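Local coordinates for DSBA-like thioredoxin domain-containing protein (Nitrosomonas europaea, PDB 2IN3) that is probably a thiol-disulfide oxidoreductase of the DsbA family, FrnE-like, and is a putative protein disulfide isomerase, at residues P26-I31 / P178-E183. Numbering follows the deposited sequence.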
ATOM      1  N   PRO A  26       8.762  -6.796  -0.902  1.00 47.27           N
ATOM      2  CA  PRO A  26       9.900  -7.194  -1.744  1.00 46.44           C
ATOM      3  C   PRO A  26       9.516  -7.642  -3.160  1.00 46.06           C
ATOM      4  O   PRO A  26      10.318  -7.503  -4.089  1.00 44.90           O
ATOM      5  CB  PRO A  26      10.510  -8.371  -0.971  1.00 46.57           C
ATOM      6  CG  PRO A  26      10.137  -8.110   0.456  1.00 46.06           C
ATOM      7  CD  PRO A  26       8.709  -7.619   0.331  1.00 47.52           C
ATOM      8  N   VAL A  27       8.312  -8.202  -3.324  1.00 45.94           N
ATOM      9  CA  VAL A  27       7.879  -8.741  -4.616  1.00 44.47           C
ATOM     10  C   VAL A  27       7.535  -7.574  -5.546  1.00 44.22           C
ATOM     11  O   VAL A  27       7.985  -7.501  -6.698  1.00 43.66           O
ATOM     12  CB  VAL A  27       6.635  -9.646  -4.439  1.00 45.01           C
ATOM     13  CG1 VAL A  27       6.124 -10.156  -5.818  1.00 45.79           C
ATOM     14  CG2 VAL A  27       6.957 -10.800  -3.485  1.00 46.62           C
ATOM     15  N   ILE A  28       6.746  -6.635  -5.057  1.00 44.67           N
ATOM     16  CA  ILE A  28       6.424  -5.471  -5.896  1.00 45.98           C
ATOM     17  C   ILE A  28       7.659  -4.592  -6.186  1.00 45.14           C
ATOM     18  O   ILE A  28       7.779  -4.024  -7.284  1.00 44.81           O
ATOM     19  CB  ILE A  28       5.165  -4.671  -5.357  1.00 47.08           C
ATOM     20  CG1 ILE A  28       4.659  -3.664  -6.430  1.00 47.20           C
ATOM     21  CG2 ILE A  28       5.523  -3.937  -4.061  1.00 46.73           C
ATOM     22  CD1 ILE A  28       4.134  -4.362  -7.732  1.00 44.69           C
ATOM     23  N   GLU A  29       8.624  -4.534  -5.253  1.00 45.81           N
ATOM     24  CA  GLU A  29       9.914  -3.851  -5.524  1.00 46.10           C
ATOM     25  C   GLU A  29      10.626  -4.506  -6.748  1.00 44.72           C
ATOM     26  O   GLU A  29      11.103  -3.809  -7.663  1.00 43.85           O
ATOM     27  CB  GLU A  29      10.851  -3.880  -4.299  1.00 46.10           C
ATOM     28  CG  GLU A  29      12.276  -3.255  -4.536  1.00 47.93           C
ATOM     29  CD  GLU A  29      13.358  -3.665  -3.476  1.00 49.07           C
ATOM     30  OE1 GLU A  29      13.014  -4.319  -2.457  1.00 56.16           O
ATOM     31  OE2 GLU A  29      14.569  -3.336  -3.675  1.00 53.58           O
ATOM     32  N   ASN A  30      10.719  -5.828  -6.733  1.00 44.08           N
ATOM     33  CA  ASN A  30      11.349  -6.545  -7.840  1.00 44.93           C
ATOM     34  C   ASN A  30      10.617  -6.335  -9.157  1.00 44.51           C
ATOM     35  O   ASN A  30      11.246  -6.099 -10.195  1.00 43.96           O
ATOM     36  CB  ASN A  30      11.501  -8.037  -7.548  1.00 44.93           C
ATOM     37  CG  ASN A  30      12.447  -8.722  -8.554  1.00 50.40           C
ATOM     38  OD1 ASN A  30      12.053  -9.095  -9.665  1.00 54.24           O
ATOM     39  ND2 ASN A  30      13.719  -8.847  -8.176  1.00 55.11           N
ATOM     40  N   ILE A  31       9.279  -6.398  -9.106  1.00 44.41           N
ATOM     41  CA  ILE A  31       8.453  -6.162 -10.294  1.00 44.77           C
ATOM     42  C   ILE A  31       8.730  -4.757 -10.870  1.00 44.94           C
ATOM     43  O   ILE A  31       9.008  -4.603 -12.070  1.00 44.15           O
ATOM     44  CB  ILE A  31       6.951  -6.332  -9.959  1.00 45.65           C
ATOM     45  CG1 ILE A  31       6.633  -7.790  -9.651  1.00 44.16           C
ATOM     46  CG2 ILE A  31       6.071  -5.856 -11.156  1.00 46.89           C
ATOM     47  CD1 ILE A  31       5.216  -7.976  -8.991  1.00 46.73           C
ATOM     48  N   PRO A 178      -2.817  -7.748  -1.124  1.00 46.11           N
ATOM     49  CA  PRO A 178      -2.579  -6.778  -2.205  1.00 45.49           C
ATOM     50  C   PRO A 178      -3.195  -7.272  -3.526  1.00 44.13           C
ATOM     51  O   PRO A 178      -3.383  -8.471  -3.683  1.00 43.69           O
ATOM     52  CB  PRO A 178      -1.046  -6.801  -2.352  1.00 45.54           C
ATOM     53  CG  PRO A 178      -0.628  -8.154  -1.837  1.00 45.93           C
ATOM     54  CD  PRO A 178      -1.571  -8.413  -0.693  1.00 45.94           C
ATOM     55  N   ALA A 179      -3.532  -6.368  -4.440  1.00 43.28           N
ATOM     56  CA  ALA A 179      -4.051  -6.794  -5.734  1.00 43.08           C
ATOM     57  C   ALA A 179      -3.269  -6.068  -6.795  1.00 43.57           C
ATOM     58  O   ALA A 179      -2.705  -5.000  -6.542  1.00 44.47           O
ATOM     59  CB  ALA A 179      -5.538  -6.496  -5.864  1.00 43.15           C
ATOM     60  N   LEU A 180      -3.214  -6.665  -7.978  1.00 43.65           N
ATOM     61  CA  LEU A 180      -2.530  -6.045  -9.104  1.00 43.66           C
ATOM     62  C   LEU A 180      -3.483  -6.074 -10.277  1.00 43.40           C
ATOM     63  O   LEU A 180      -4.077  -7.129 -10.583  1.00 43.02           O
ATOM     64  CB  LEU A 180      -1.251  -6.826  -9.449  1.00 43.63           C
ATOM     65  CG  LEU A 180      -0.048  -6.572  -8.512  1.00 44.02           C
ATOM     66  CD1 LEU A 180       1.082  -7.508  -8.893  1.00 45.12           C
ATOM     67  CD2 LEU A 180       0.462  -5.156  -8.569  1.00 45.78           C
ATOM     68  N   VAL A 181      -3.619  -4.927 -10.922  1.00 42.78           N
ATOM     69  CA  VAL A 181      -4.494  -4.759 -12.084  1.00 44.17           C
ATOM     70  C   VAL A 181      -3.734  -4.010 -13.164  1.00 44.11           C
ATOM     71  O   VAL A 181      -3.154  -2.944 -12.898  1.00 44.26           O
ATOM     72  CB  VAL A 181      -5.791  -3.951 -11.725  1.00 44.04           C
ATOM     73  CG1 VAL A 181      -6.578  -3.585 -13.005  1.00 45.16           C
ATOM     74  CG2 VAL A 181      -6.670  -4.746 -10.789  1.00 44.65           C
ATOM     75  N   VAL A 182      -3.754  -4.554 -14.381  1.00 44.47           N
ATOM     76  CA  VAL A 182      -3.273  -3.814 -15.544  1.00 45.00           C
ATOM     77  C   VAL A 182      -4.417  -3.042 -16.214  1.00 45.11           C
ATOM     78  O   VAL A 182      -5.488  -3.581 -16.493  1.00 45.49           O
ATOM     79  CB  VAL A 182      -2.558  -4.719 -16.589  1.00 44.20           C
ATOM     80  CG1 VAL A 182      -2.075  -3.873 -17.772  1.00 44.62           C
ATOM     81  CG2 VAL A 182      -1.363  -5.448 -15.957  1.00 45.19           C
ATOM     82  N   GLU A 183      -4.184  -1.761 -16.437  1.00 45.97           N
ATOM     83  CA  GLU A 183      -5.137  -0.927 -17.133  1.00 47.55           C
ATOM     84  C   GLU A 183      -4.455  -0.475 -18.405  1.00 47.64           C
ATOM     85  O   GLU A 183      -3.396   0.171 -18.376  1.00 47.35           O
ATOM     86  CB  GLU A 183      -5.536   0.267 -16.263  1.00 47.88           C
ATOM     87  CG  GLU A 183      -6.570   1.160 -16.895  1.00 50.93           C
ATOM     88  CD  GLU A 183      -7.252   2.065 -15.891  1.00 54.13           C
ATOM     89  OE1 GLU A 183      -6.548   2.734 -15.090  1.00 53.15           O
ATOM     90  OE2 GLU A 183      -8.507   2.107 -15.921  1.00 55.71           O
TER
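The forked end of L180, with no ring or amide involved, meets I28 and I31, each methyl of the fork facing a different isoleucine. This is helix-on-sheet packing in the thioredoxin fold: helix 19-35, at whose start lies a probable thioredoxin-type CxxC motif (C18, C21), lies over strand 179-184 of the central sheet. L180 CD2 lies 3.8 Å from I28 CD1, the two side chains passing alongside one another with opposite headings. L180 CD1 meets I31 CD1 tip to tip at 4.2 Å, a looser touch. I28 reaches the strand with CG1 anti to its own backbone N (chi1 -167°). All three residues are buried; the contact is purely apolar, with 9.5 Å between the CA atoms of I28 and L180. Y12 and T192, on the two neighbouring strands, also touch L180, and I198 and L205 of helix 198-211 pack on I31. Strand 179-184 follows directly on P178, whose preceding peptide bond is cis, as in thioredoxin-fold relatives. I28 and I31 are three residues apart, just under one helical turn, and I28 CD1 lies 4.0 Å from I31 CD1, closing a small patch of four methyls.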